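Azurocidin (Homo sapiens, PDB 1A7S) binds heparin, kills many Gram-negative bacteria, probably through affinity for their lipopolysaccharide, and attracts monocytes and fibroblasts, as a neutrophil-granule serine protease homolog. Local coordinates at residues Pro13-Ile18 / Gly175-Val180; Gln85-Leu90 / Gln153-Asn158; Ile107-Leu112 / Glu182-Gly187; Arg142-Thr147 / Thr161-Arg166; Gly168-Gly173 / Asp201-Val206. All blocks are in the same frame, centred on the assembly; numbering follows the deposited sequence.

In the fold
Interactions 1 and 5 are buried, interactions 3 and 4 are partly buried, and interaction 2 lies on the surface. Interaction 1 joins the two barrels by apolar contact near the centre of the chain. Interaction 3 touches it through Leu-108, which packs on Phe-14 and Pro-178, and lays the inter-barrel connection on the neighbouring strand 184-192. Interactions 4 and 5 share the second sheet and meet where Thr-161 pairs with Asp-201. One is a backbone-bonded hairpin; the other rests on a buried carboxylate. Interaction 2 relies on amide and guanidinium bonds between two loops, and it touches interaction 5 through Asp-89 and Thr-204.

Interaction 1: Pro13-Ile18 / Gly175-Val180; sequences PFLASI and GGTPLV. With EOH (ethanol), chain G.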
# COMPACT_ATOMS: atom_id res chain seq x y z
N PRO A 13 -11.96 0.13 -1.95
CA PRO A 13 -12.46 -0.35 -0.64
C PRO A 13 -11.53 -1.33 0.09
O PRO A 13 -11.80 -1.68 1.24
CB PRO A 13 -13.79 -0.96 -0.99
CG PRO A 13 -13.70 -1.38 -2.41
CD PRO A 13 -12.74 -0.44 -3.07
N PHE A 14 -10.42 -1.69 -0.50
CA PHE A 14 -9.38 -2.48 0.10
C PHE A 14 -8.36 -1.65 0.85
O PHE A 14 -7.45 -2.20 1.46
CB PHE A 14 -8.71 -3.38 -0.94
CG PHE A 14 -8.30 -2.58 -2.16
CD1 PHE A 14 -7.21 -1.77 -2.15
CD2 PHE A 14 -9.11 -2.60 -3.33
CE1 PHE A 14 -6.88 -0.95 -3.22
CE2 PHE A 14 -8.78 -1.78 -4.38
CZ PHE A 14 -7.71 -0.95 -4.34
N LEU A 15 -8.41 -0.33 0.73
CA LEU A 15 -7.38 0.50 1.24
C LEU A 15 -7.37 0.57 2.78
O LEU A 15 -8.45 0.71 3.38
CB LEU A 15 -7.47 1.93 0.75
CG LEU A 15 -6.99 2.30 -0.55
CD1 LEU A 15 -7.09 3.83 -0.71
CD2 LEU A 15 -5.56 1.84 -0.90
N ALA A 16 -6.18 0.55 3.33
CA ALA A 16 -6.01 0.75 4.76
C ALA A 16 -5.29 2.06 5.02
O ALA A 16 -4.43 2.46 4.26
CB ALA A 16 -5.12 -0.39 5.29
N SER A 17 -5.63 2.66 6.15
CA SER A 17 -4.93 3.78 6.77
C SER A 17 -4.25 3.21 8.02
O SER A 17 -4.92 2.67 8.87
CB SER A 17 -5.89 4.90 7.11
OG SER A 17 -5.27 5.87 7.92
N ILE A 18 -2.94 3.32 8.10
CA ILE A 18 -2.14 2.88 9.26
C ILE A 18 -1.81 4.13 10.07
O ILE A 18 -1.29 5.12 9.54
CB ILE A 18 -0.87 2.14 8.80
CG1 ILE A 18 -1.06 1.20 7.65
CG2 ILE A 18 -0.31 1.45 10.02
CD1 ILE A 18 -2.01 0.14 7.68
N GLY A 175 3.38 5.59 1.64
CA GLY A 175 4.17 4.35 1.79
C GLY A 175 3.27 3.23 2.18
O GLY A 175 2.34 3.38 2.97
N GLY A 176 3.51 2.05 1.60
CA GLY A 176 2.70 0.92 1.85
C GLY A 176 1.46 0.75 1.05
O GLY A 176 0.87 -0.34 0.99
N THR A 177 0.97 1.80 0.39
CA THR A 177 -0.24 1.68 -0.40
C THR A 177 -0.04 0.84 -1.64
O THR A 177 1.07 0.80 -2.20
CB THR A 177 -0.81 3.11 -0.71
OG1 THR A 177 -2.22 3.03 -0.76
CG2 THR A 177 -0.25 3.67 -1.99
N PRO A 178 -1.02 0.11 -2.12
CA PRO A 178 -0.81 -0.82 -3.22
C PRO A 178 -0.82 -0.12 -4.58
O PRO A 178 -1.53 0.83 -4.85
CB PRO A 178 -2.00 -1.77 -3.08
CG PRO A 178 -3.10 -0.92 -2.50
CD PRO A 178 -2.38 -0.03 -1.51
N LEU A 179 -0.06 -0.72 -5.45
CA LEU A 179 -0.11 -0.45 -6.91
C LEU A 179 -1.02 -1.53 -7.50
O LEU A 179 -0.71 -2.72 -7.34
CB LEU A 179 1.32 -0.58 -7.51
CG LEU A 179 1.33 -0.42 -9.05
CD1 LEU A 179 1.06 1.03 -9.42
CD2 LEU A 179 2.68 -0.88 -9.61
N VAL A 180 -2.13 -1.12 -8.15
CA VAL A 180 -3.07 -2.04 -8.71
C VAL A 180 -2.99 -2.00 -10.24
O VAL A 180 -3.17 -0.96 -10.82
CB VAL A 180 -4.51 -1.73 -8.27
CG1 VAL A 180 -5.45 -2.69 -8.89
CG2 VAL A 180 -4.56 -1.82 -6.72
C1 EOH G . -4.92 1.46 -5.07
C2 EOH G . -5.12 1.77 -6.51
O EOH G . -3.82 2.15 -4.36
O HOH W 1 -3.43 4.03 1.51
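Thr-177 OG1 lies 3.5 Å from the CD2 methyl of Leu-15. It is hydrogen-bonded to Ala-126 O, and a water donates to Thr-177 OG1 at 2.8 Å. The same water makes a weak bond to Ala-16 O, bridging the segments. At Pro-178 the contact becomes apolar. Its CD touches Leu-15 CD2 at 3.7 Å, and its CG lies 3.8 Å from Phe-14 CE1, oblique to the ring. Pro-178 O accepts a hydrogen bond of 2.7 Å from the O of an ethanol, probably from the crystallisation liquor, which is also hydrogen-bonded to Ala-126 N. The ethanol C1 sits at the edge of the Phe-14 ring, in its plane. Val-180 comes last, with CG2 4.0 Å from Phe-14 CZ. Phe-14 CG sits between the backbone N and the carbonyl carbon (chi1 50°), which brings the ring to Pro-178 and Val-180. Leu-108 packs on both Phe-14 and Pro-178. Strand 15-20, of the first barrel, pairs with strand 23-32; strand 178-181, of the second, pairs with strand 122-127.

Interaction 2: Gln85-Leu90 / Gln153-Asn158; sequences QNLNDL and QCRPNN. With EOH (ethanol), chain M.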
# COMPACT_ATOMS: atom_id res chain seq x y z
N GLN A 85 19.25 -1.02 1.53
CA GLN A 85 19.11 -1.22 0.11
C GLN A 85 17.68 -1.00 -0.32
O GLN A 85 17.37 -1.17 -1.51
CB GLN A 85 19.61 -2.62 -0.22
CG GLN A 85 21.10 -2.81 -0.24
CD GLN A 85 21.79 -2.09 -1.35
OE1 GLN A 85 21.39 -2.24 -2.54
NE2 GLN A 85 22.73 -1.20 -1.00
N ASN A 86 16.80 -0.72 0.65
CA ASN A 86 15.37 -0.63 0.27
C ASN A 86 14.94 -1.91 -0.36
O ASN A 86 14.20 -1.88 -1.42
CB ASN A 86 15.22 0.56 -0.69
CG ASN A 86 15.57 1.88 -0.01
OD1 ASN A 86 16.45 2.67 -0.42
ND2 ASN A 86 14.92 2.10 1.13
N LEU A 87 15.37 -3.03 0.16
CA LEU A 87 15.05 -4.33 -0.47
C LEU A 87 14.03 -5.12 0.34
O LEU A 87 14.08 -5.08 1.60
CB LEU A 87 16.31 -5.21 -0.52
CG LEU A 87 17.27 -5.04 -1.65
CD1 LEU A 87 18.34 -6.10 -1.48
CD2 LEU A 87 16.71 -4.93 -3.03
N ASN A 88 13.17 -5.81 -0.31
CA ASN A 88 12.17 -6.65 0.34
C ASN A 88 11.31 -5.85 1.25
O ASN A 88 11.03 -6.21 2.39
CB ASN A 88 12.83 -7.82 1.00
CG ASN A 88 13.58 -8.77 0.07
OD1 ASN A 88 13.62 -8.62 -1.12
ND2 ASN A 88 14.16 -9.79 0.71
N ASP A 89 10.85 -4.70 0.75
CA ASP A 89 10.08 -3.72 1.52
C ASP A 89 8.62 -4.10 1.58
O ASP A 89 7.77 -3.59 0.87
CB ASP A 89 10.28 -2.32 0.97
CG ASP A 89 9.69 -1.26 1.91
OD1 ASP A 89 9.24 -1.67 3.01
OD2 ASP A 89 9.75 -0.09 1.56
N LEU A 90 8.33 -5.04 2.48
CA LEU A 90 7.04 -5.71 2.51
C LEU A 90 6.79 -6.19 3.95
O LEU A 90 7.64 -6.80 4.58
CB LEU A 90 7.01 -6.86 1.56
CG LEU A 90 5.71 -7.75 1.55
CD1 LEU A 90 4.66 -6.95 0.98
CD2 LEU A 90 6.02 -9.03 0.77
N GLN A 153 15.03 1.14 -16.05
CA GLN A 153 14.85 2.31 -15.20
C GLN A 153 14.52 1.87 -13.78
O GLN A 153 14.32 2.63 -12.85
CB GLN A 153 13.61 3.09 -15.81
CG GLN A 153 14.05 3.57 -17.22
CD GLN A 153 12.98 4.24 -18.00
OE1 GLN A 153 11.90 4.60 -17.41
NE2 GLN A 153 13.17 4.47 -19.30
N CYS A 154 14.47 0.54 -13.63
CA CYS A 154 14.03 -0.01 -12.32
C CYS A 154 15.13 -0.99 -11.84
O CYS A 154 16.30 -0.90 -12.20
CB CYS A 154 12.72 -0.71 -12.54
SG CYS A 154 11.64 -0.96 -11.13
N ARG A 155 14.72 -1.89 -10.98
CA ARG A 155 15.61 -2.95 -10.47
C ARG A 155 14.71 -4.15 -10.19
O ARG A 155 13.50 -3.98 -10.00
CB ARG A 155 16.21 -2.43 -9.15
CG ARG A 155 15.15 -2.15 -8.15
CD ARG A 155 15.60 -1.03 -7.16
NE ARG A 155 16.29 -1.53 -6.13
CZ ARG A 155 16.49 -1.37 -4.84
NH1 ARG A 155 15.46 -1.20 -4.01
NH2 ARG A 155 17.70 -1.34 -4.33
N PRO A 156 15.24 -5.35 -10.26
CA PRO A 156 14.45 -6.55 -10.15
C PRO A 156 13.55 -6.66 -8.95
O PRO A 156 12.43 -7.22 -9.09
CB PRO A 156 15.43 -7.70 -10.27
CG PRO A 156 16.62 -7.16 -10.92
CD PRO A 156 16.69 -5.67 -10.58
N ASN A 157 13.93 -6.15 -7.80
CA ASN A 157 13.10 -6.28 -6.58
C ASN A 157 11.82 -5.43 -6.62
O ASN A 157 10.96 -5.61 -5.76
CB ASN A 157 13.93 -5.78 -5.37
CG ASN A 157 13.47 -6.35 -4.08
OD1 ASN A 157 13.06 -5.61 -3.17
ND2 ASN A 157 13.50 -7.65 -3.97
N ASN A 158 11.76 -4.51 -7.57
CA ASN A 158 10.71 -3.52 -7.64
C ASN A 158 9.94 -3.58 -8.94
O ASN A 158 10.42 -4.12 -9.95
CB ASN A 158 11.29 -2.11 -7.49
CG ASN A 158 11.86 -1.90 -6.08
OD1 ASN A 158 11.07 -1.59 -5.10
ND2 ASN A 158 13.08 -2.02 -5.90
C1 EOH M . 15.41 5.78 -11.49
C2 EOH M . 16.35 5.74 -10.34
O EOH M . 15.61 4.87 -12.57
O HOH W 2 11.23 -3.82 -2.08
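The guanidinium of Arg-155 has the CD2 methyl of Leu-87 over one face, 3.8 Å above the plane and towards the rim. At its edge, in plane, is the carbonyl of Gln-85. Both end nitrogens grip that single oxygen. Arg-155 NH2 donates to Gln-85 O at 2.8 Å (158°), and Arg-155 NH1 donates to the same atom at 3.1 Å. NH1 also makes a weak bond to Asn-86 O. The chain of Arg-155 bends at chi3 (-87°), which turns the group onto these carbonyls. Phe-191 and Phe-202 also touch Arg-155.

The second flat pair is Asn-157 with Asn-88. Their side chains cross at about a right angle, with the amide planes 33° apart. Asn-88 N donates to Asn-157 OD1 at 2.9 Å in a nearly straight bond. Asn-157 ND2 returns a bond of 3.0 Å to Asn-88 OD1. The same OD1 of Asn-157 takes a bond from a water, which accepts from Asp-89 N. Leu-87 CD2 packs on Asn-157 CG at 3.7 Å.

Arg-155 to Asn-158 form a type I beta turn, and Asn-86 and Leu-87 form a G1 beta bulge facing Asp-82. Asp-89 OD2 is hydrogen-bonded to Ser-41 OG. In active S1-family peptidases these two positions hold the aspartate and histidine of the catalytic triad. The contact thus borders the triad region, where serine replaces histidine, consistent with a serine protease homolog.

Interaction 3: Ile107-Leu112 / Glu182-Gly187; sequences ILPLPL and EGLAHG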
# COMPACT_ATOMS: atom_id res chain seq x y z
N ILE A 107 -11.29 -7.27 -0.02
CA ILE A 107 -9.96 -7.84 -0.13
C ILE A 107 -9.44 -7.58 -1.55
O ILE A 107 -10.10 -7.82 -2.56
CB ILE A 107 -9.99 -9.34 0.17
CG1 ILE A 107 -10.33 -9.58 1.65
CG2 ILE A 107 -8.74 -10.07 -0.28
CD1 ILE A 107 -10.71 -11.04 1.96
N LEU A 108 -8.18 -7.17 -1.63
CA LEU A 108 -7.49 -6.94 -2.89
C LEU A 108 -6.72 -8.23 -3.26
O LEU A 108 -5.88 -8.67 -2.49
CB LEU A 108 -6.45 -5.82 -2.70
CG LEU A 108 -5.63 -5.43 -3.93
CD1 LEU A 108 -6.50 -4.97 -5.06
CD2 LEU A 108 -4.63 -4.35 -3.56
N PRO A 109 -7.00 -8.81 -4.42
CA PRO A 109 -6.31 -10.04 -4.82
C PRO A 109 -4.88 -9.82 -5.26
O PRO A 109 -4.49 -8.72 -5.67
CB PRO A 109 -7.16 -10.54 -6.04
CG PRO A 109 -7.95 -9.41 -6.49
CD PRO A 109 -8.09 -8.45 -5.35
N LEU A 110 -4.11 -10.89 -5.16
CA LEU A 110 -2.68 -10.87 -5.41
C LEU A 110 -2.33 -11.58 -6.71
O LEU A 110 -2.99 -12.52 -7.11
CB LEU A 110 -1.95 -11.62 -4.27
CG LEU A 110 -2.17 -11.10 -2.86
CD1 LEU A 110 -1.60 -12.08 -1.84
CD2 LEU A 110 -1.44 -9.74 -2.69
N PRO A 111 -1.19 -11.19 -7.30
CA PRO A 111 -0.64 -11.95 -8.39
C PRO A 111 -0.11 -13.29 -7.89
O PRO A 111 0.31 -13.44 -6.75
CB PRO A 111 0.50 -11.06 -8.88
CG PRO A 111 0.95 -10.27 -7.69
CD PRO A 111 -0.28 -10.09 -6.85
N LEU A 112 -0.05 -14.25 -8.82
CA LEU A 112 0.62 -15.51 -8.56
C LEU A 112 2.14 -15.32 -8.54
O LEU A 112 2.67 -14.34 -9.12
CB LEU A 112 0.25 -16.56 -9.65
CG LEU A 112 -1.20 -17.00 -9.67
CD1 LEU A 112 -1.49 -17.77 -10.92
CD2 LEU A 112 -1.56 -17.85 -8.45
N GLU A 182 -4.37 -4.41 -13.58
CA GLU A 182 -5.13 -5.52 -14.05
C GLU A 182 -5.84 -6.29 -12.90
O GLU A 182 -5.89 -7.48 -12.84
CB GLU A 182 -4.27 -6.52 -14.85
CG GLU A 182 -3.42 -5.91 -15.95
CD GLU A 182 -2.43 -6.76 -16.69
OE1 GLU A 182 -1.66 -7.59 -16.17
OE2 GLU A 182 -2.32 -6.46 -17.89
N GLY A 183 -6.32 -5.46 -11.97
CA GLY A 183 -7.11 -5.90 -10.82
C GLY A 183 -6.34 -6.51 -9.70
O GLY A 183 -6.95 -6.94 -8.71
N LEU A 184 -5.00 -6.55 -9.77
CA LEU A 184 -4.18 -7.22 -8.78
C LEU A 184 -3.19 -6.26 -8.10
O LEU A 184 -2.73 -5.29 -8.72
CB LEU A 184 -3.36 -8.33 -9.43
CG LEU A 184 -4.13 -9.43 -10.16
CD1 LEU A 184 -3.19 -10.43 -10.78
CD2 LEU A 184 -5.11 -10.13 -9.21
N ALA A 185 -2.83 -6.62 -6.88
CA ALA A 185 -1.79 -5.86 -6.11
C ALA A 185 -0.41 -6.25 -6.55
O ALA A 185 0.25 -7.14 -6.03
CB ALA A 185 -1.97 -6.18 -4.62
N HIS A 186 0.11 -5.58 -7.61
CA HIS A 186 1.44 -5.90 -8.14
C HIS A 186 2.53 -5.15 -7.42
O HIS A 186 3.69 -5.54 -7.56
CB HIS A 186 1.46 -5.55 -9.65
CG HIS A 186 1.01 -6.66 -10.52
ND1 HIS A 186 1.79 -7.76 -10.70
CD2 HIS A 186 -0.21 -6.87 -11.14
CE1 HIS A 186 1.10 -8.59 -11.52
NE2 HIS A 186 -0.09 -8.06 -11.77
N GLY A 187 2.23 -4.12 -6.64
CA GLY A 187 3.22 -3.41 -5.95
C GLY A 187 2.75 -2.89 -4.58
O GLY A 187 1.59 -2.76 -4.34
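Pro-111 and His-186 run side by side, pointing opposite ways. Pro-111 CG lies over one face of the imidazole, and Pro-111 CB comes within 3.7 Å of His-186 CE1. Pro-109 and Leu-184 instead meet at about a right angle, with Pro-109 CB 3.8 Å from Leu-184 CD2. The other methyl, Leu-184 CD1, rests 3.8 Å from Pro-111 CA, so the leucine spans both prolines.

On the inner side, Ala-185 CB points into the other segment. It meets Leu-108 CD2 at 3.4 Å, a close fit for two methyl carbons. Leu-108 has CG anti to the backbone N (chi1 -180°), which swings its branch towards the alanine. Leu-110 CD2 touches the same methyl less closely.

One hydrogen bond fixes the spacing: Ala-185 N to Pro-109 O, 2.9 Å and 166°. Ala-185 O is buried and has no hydrogen-bond partner; Pro-111 CD packs 3.1 Å from it.

Ala-185 is the centre of an inverse gamma turn. His-186 and Gly-187 form a classic beta bulge facing Leu-179. Segment 107-112 belongs to the connection from strand 91-95 of the first barrel to strand 122-127 of the second, a crossing characteristic of the two-barrel chymotrypsin fold.

Interaction 4: Arg142-Thr147 / Thr161-Arg166; sequences RFVNVT and TGVLTR. With NAG (2-acetamido-2-deoxy-beta-D-glucopyranose), chain B.
Val-146 points at the segment 161-166 and touches three of its residues in turn. Its CB lies 3.7 Å from Gly-162 O. From there the side chain forks. CG1, anti to the carbonyl carbon (chi1 -52°), meets the CG1 methyl of Val-163 at 3.8 Å. CG2 goes to the other neighbour: it lies 3.6 Å from Thr-161 CB and 3.7 Å from Thr-161 CG2. The two branches thus reach the residues before and after Gly-162.

These residues belong to an antiparallel beta hairpin of strands 142-148 and 158-162, part of the second barrel of the chymotrypsin fold. Thr-147 and Gly-162 are a hydrogen-bonded pair in it. Thr-147 N donates to Gly-162 O at 2.8 Å, and Gly-162 N donates back to Thr-147 O at 2.9 Å, each with an angle of 159°. CA-H...O contacts from Val-146 and Thr-161 run beside these bonds.

Beyond the pair the second segment leaves the strand. Val-163 still reaches back, and its CG1 lies 3.5 Å from Asn-145 O. Asn-145 itself turns its amide away from the hairpin partner and carries the N-linked sugar, with ND2 bonded covalently to C1 of the N-acetylglucosamine. The acetyl methyl C8 of the sugar comes 3.4 Å from Phe-143 CE2, oblique to that ring. Arg-5 NH1 is also hydrogen-bonded to the sugar.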
# COMPACT_ATOMS: atom_id res chain seq x y z
N ARG A 142 -6.88 10.12 -2.70
CA ARG A 142 -6.65 10.61 -4.08
C ARG A 142 -6.04 9.46 -4.87
O ARG A 142 -5.44 8.57 -4.28
CB ARG A 142 -5.80 11.87 -4.07
CG ARG A 142 -6.37 13.00 -3.25
CD ARG A 142 -5.56 14.26 -3.37
NE ARG A 142 -5.74 14.89 -4.68
CZ ARG A 142 -6.75 15.65 -5.04
NH1 ARG A 142 -7.76 15.99 -4.29
NH2 ARG A 142 -6.75 16.11 -6.34
N PHE A 143 -6.13 9.53 -6.20
CA PHE A 143 -5.62 8.49 -7.06
C PHE A 143 -5.06 9.05 -8.33
O PHE A 143 -5.47 10.11 -8.83
CB PHE A 143 -6.66 7.40 -7.30
CG PHE A 143 -7.77 7.84 -8.23
CD1 PHE A 143 -8.79 8.67 -7.78
CD2 PHE A 143 -7.79 7.44 -9.55
CE1 PHE A 143 -9.75 9.18 -8.64
CE2 PHE A 143 -8.82 7.90 -10.37
CZ PHE A 143 -9.77 8.78 -9.90
N VAL A 144 -4.13 8.31 -8.89
CA VAL A 144 -3.47 8.71 -10.14
C VAL A 144 -3.24 7.48 -11.02
O VAL A 144 -3.00 6.38 -10.51
CB VAL A 144 -2.14 9.43 -9.84
CG1 VAL A 144 -1.15 8.62 -9.01
CG2 VAL A 144 -1.55 10.15 -10.99
N ASN A 145 -3.36 7.68 -12.33
CA ASN A 145 -3.01 6.69 -13.32
C ASN A 145 -1.49 6.69 -13.48
O ASN A 145 -0.93 7.80 -13.65
CB ASN A 145 -3.62 7.06 -14.66
CG ASN A 145 -5.12 6.83 -14.72
OD1 ASN A 145 -5.69 6.01 -13.99
ND2 ASN A 145 -5.76 7.58 -15.64
N VAL A 146 -0.87 5.55 -13.47
CA VAL A 146 0.56 5.44 -13.63
C VAL A 146 0.85 4.34 -14.66
O VAL A 146 -0.02 3.46 -14.88
CB VAL A 146 1.35 5.24 -12.34
CG1 VAL A 146 1.00 6.33 -11.29
CG2 VAL A 146 1.08 3.86 -11.73
N THR A 147 2.05 4.36 -15.21
CA THR A 147 2.44 3.36 -16.23
C THR A 147 3.73 2.71 -15.82
O THR A 147 4.68 3.38 -15.41
CB THR A 147 2.59 4.08 -17.61
OG1 THR A 147 1.32 4.67 -17.91
CG2 THR A 147 2.93 3.08 -18.67
N THR A 161 7.06 2.86 -11.73
CA THR A 161 6.06 3.53 -12.52
C THR A 161 6.38 4.97 -12.73
O THR A 161 7.18 5.58 -12.00
CB THR A 161 4.66 3.42 -11.88
OG1 THR A 161 4.65 4.14 -10.63
CG2 THR A 161 4.28 2.01 -11.59
N GLY A 162 5.76 5.52 -13.76
CA GLY A 162 5.86 6.94 -14.04
C GLY A 162 4.55 7.45 -14.60
O GLY A 162 3.60 6.68 -14.89
N VAL A 163 4.49 8.74 -14.81
CA VAL A 163 3.35 9.43 -15.38
C VAL A 163 3.84 10.32 -16.54
O VAL A 163 5.03 10.56 -16.71
CB VAL A 163 2.62 10.31 -14.35
CG1 VAL A 163 2.11 9.43 -13.21
CG2 VAL A 163 3.59 11.37 -13.77
N LEU A 164 2.89 10.71 -17.35
CA LEU A 164 3.21 11.57 -18.51
C LEU A 164 3.23 13.04 -18.09
O LEU A 164 3.79 13.84 -18.86
CB LEU A 164 2.10 11.39 -19.57
CG LEU A 164 2.08 10.07 -20.28
CD1 LEU A 164 0.96 10.02 -21.30
CD2 LEU A 164 3.45 9.74 -20.93
N THR A 165 2.67 13.38 -16.95
CA THR A 165 2.67 14.77 -16.47
C THR A 165 3.98 15.02 -15.72
O THR A 165 4.75 14.12 -15.47
CB THR A 165 1.48 15.05 -15.57
OG1 THR A 165 1.55 14.03 -14.50
CG2 THR A 165 0.14 14.85 -16.20
N ARG A 166 4.26 16.29 -15.39
CA ARG A 166 5.50 16.63 -14.76
C ARG A 166 5.68 16.05 -13.38
O ARG A 166 6.78 15.61 -13.02
CB ARG A 166 5.78 18.12 -14.73
CG ARG A 166 7.26 18.45 -15.04
CD ARG A 166 7.97 19.05 -13.85
NE ARG A 166 7.59 20.43 -13.52
CZ ARG A 166 7.22 20.74 -12.25
NH1 ARG A 166 5.93 20.75 -11.92
NH2 ARG A 166 8.14 20.91 -11.34
C1 NAG B . -7.13 7.35 -16.01
C2 NAG B . -7.78 8.77 -15.90
C3 NAG B . -9.18 8.70 -16.48
C4 NAG B . -9.00 8.27 -18.00
C5 NAG B . -8.45 6.82 -17.90
C6 NAG B . -8.03 6.26 -19.23
C7 NAG B . -7.10 10.01 -13.85
C8 NAG B . -7.21 10.16 -12.37
N2 NAG B . -7.92 9.12 -14.46
O3 NAG B . -9.73 9.98 -16.52
O4 NAG B . -10.38 8.21 -18.48
O5 NAG B . -7.11 6.95 -17.40
O6 NAG B . -7.59 7.29 -20.07
O7 NAG B . -6.28 10.59 -14.50

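Interaction 5: Gly168-Gly173 / Asp201-Val206; sequences GGICNG and DFFTRV. With EOH (ethanol), chain L.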
# COMPACT_ATOMS: atom_id res chain seq x y z
N GLY A 168 3.56 13.35 -10.84
CA GLY A 168 2.43 12.49 -10.50
C GLY A 168 2.98 11.20 -9.85
O GLY A 168 3.99 10.71 -10.28
N GLY A 169 2.32 10.77 -8.78
CA GLY A 169 2.75 9.56 -8.10
C GLY A 169 2.65 9.69 -6.60
O GLY A 169 1.86 10.49 -6.07
N ILE A 170 3.40 8.89 -5.88
CA ILE A 170 3.32 8.79 -4.44
C ILE A 170 4.01 9.90 -3.73
O ILE A 170 4.93 10.56 -4.26
CB ILE A 170 3.84 7.41 -3.97
CG1 ILE A 170 5.33 7.25 -4.20
CG2 ILE A 170 3.03 6.27 -4.62
CD1 ILE A 170 5.94 5.90 -3.78
N CYS A 171 3.65 10.14 -2.50
CA CYS A 171 4.33 11.10 -1.67
C CYS A 171 4.27 10.72 -0.21
O CYS A 171 3.88 9.58 0.14
CB CYS A 171 3.90 12.52 -2.00
SG CYS A 171 5.03 13.87 -1.60
N ASN A 172 4.61 11.58 0.71
CA ASN A 172 4.60 11.28 2.14
C ASN A 172 3.22 10.81 2.54
O ASN A 172 2.23 11.42 2.22
CB ASN A 172 4.95 12.55 2.93
CG ASN A 172 6.09 13.36 2.48
OD1 ASN A 172 6.15 14.54 2.66
ND2 ASN A 172 7.13 12.75 1.91
N GLY A 173 3.14 9.65 3.26
CA GLY A 173 1.86 9.12 3.71
C GLY A 173 1.33 8.05 2.79
O GLY A 173 0.33 7.36 3.12
N ASP A 201 8.47 6.05 -9.49
CA ASP A 201 8.08 5.54 -8.16
C ASP A 201 8.52 4.07 -8.11
O ASP A 201 8.35 3.34 -9.08
CB ASP A 201 6.56 5.63 -7.99
CG ASP A 201 6.11 7.06 -7.69
OD1 ASP A 201 6.99 7.85 -7.26
OD2 ASP A 201 4.88 7.27 -7.75
N PHE A 202 9.04 3.68 -6.94
CA PHE A 202 9.44 2.31 -6.73
C PHE A 202 8.47 1.62 -5.78
O PHE A 202 8.30 2.05 -4.64
CB PHE A 202 10.87 2.28 -6.10
CG PHE A 202 11.94 2.66 -7.06
CD1 PHE A 202 12.10 3.98 -7.44
CD2 PHE A 202 12.79 1.73 -7.61
CE1 PHE A 202 13.11 4.38 -8.25
CE2 PHE A 202 13.81 2.10 -8.43
CZ PHE A 202 13.98 3.40 -8.79
N PHE A 203 7.92 0.49 -6.27
CA PHE A 203 7.03 -0.35 -5.51
C PHE A 203 7.67 -1.71 -5.33
O PHE A 203 8.31 -2.24 -6.24
CB PHE A 203 5.69 -0.55 -6.30
CG PHE A 203 4.90 0.70 -6.47
CD1 PHE A 203 5.11 1.56 -7.50
CD2 PHE A 203 3.86 0.97 -5.60
CE1 PHE A 203 4.40 2.71 -7.68
CE2 PHE A 203 3.09 2.11 -5.76
CZ PHE A 203 3.39 3.00 -6.77
N THR A 204 7.54 -2.30 -4.16
CA THR A 204 7.99 -3.69 -3.97
C THR A 204 7.25 -4.58 -4.91
O THR A 204 6.02 -4.45 -5.04
CB THR A 204 7.70 -4.07 -2.50
OG1 THR A 204 8.29 -3.05 -1.72
CG2 THR A 204 8.24 -5.48 -2.19
N ARG A 205 7.95 -5.47 -5.60
CA ARG A 205 7.35 -6.37 -6.57
C ARG A 205 6.67 -7.53 -5.85
O ARG A 205 7.29 -8.52 -5.51
CB ARG A 205 8.41 -6.84 -7.54
CG ARG A 205 7.82 -7.67 -8.70
CD ARG A 205 8.92 -8.13 -9.72
NE ARG A 205 9.35 -6.96 -10.51
CZ ARG A 205 8.86 -6.61 -11.70
NH1 ARG A 205 7.74 -7.21 -12.17
NH2 ARG A 205 9.40 -5.65 -12.38
N VAL A 206 5.38 -7.40 -5.64
CA VAL A 206 4.58 -8.33 -4.85
C VAL A 206 4.70 -9.75 -5.35
O VAL A 206 4.78 -10.71 -4.55
CB VAL A 206 3.14 -7.89 -4.74
CG1 VAL A 206 2.27 -8.93 -4.03
CG2 VAL A 206 3.01 -6.58 -3.97
C1 EOH L . 7.34 9.61 -0.61
C2 EOH L . 7.65 9.32 -2.02
O EOH L . 7.71 10.98 -0.21
O HOH W 3 6.86 10.15 -5.95
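By homology with active serine proteases, this contact lies at the base of what would be the primary specificity (S1) pocket. Ile-170 N donates to Asp-201 OD2 at 2.9 Å (160°). The N-H comes on the syn side of the carboxylate, 26° out of its plane. Gly-169, with no side chain, lets OD2 approach its CA to 3.1 Å. A water ties the other oxygen: it donates to Asp-201 OD1 at 2.7 Å and to Ile-170 O at 2.6 Å. Both oxygens thus lead back to Ile-170. Ile-170 CG1 lies between the backbone N and the carbonyl carbon (chi1 68°), which sets it alongside the carboxylate, 3.5 Å from Asp-201 OD1. CG2, anti to the carbonyl carbon, reaches Phe-203 CZ at 3.9 Å. Nearby, Cys-171 is joined to Cys-196 by a disulfide. Strand 201-205 pairs with strands 158-162 and 184-192. A loop glycine faces an aspartate on this strand, as in neutrophil elastase of the same subfamily, where the pair lies at the base of the specificity pocket.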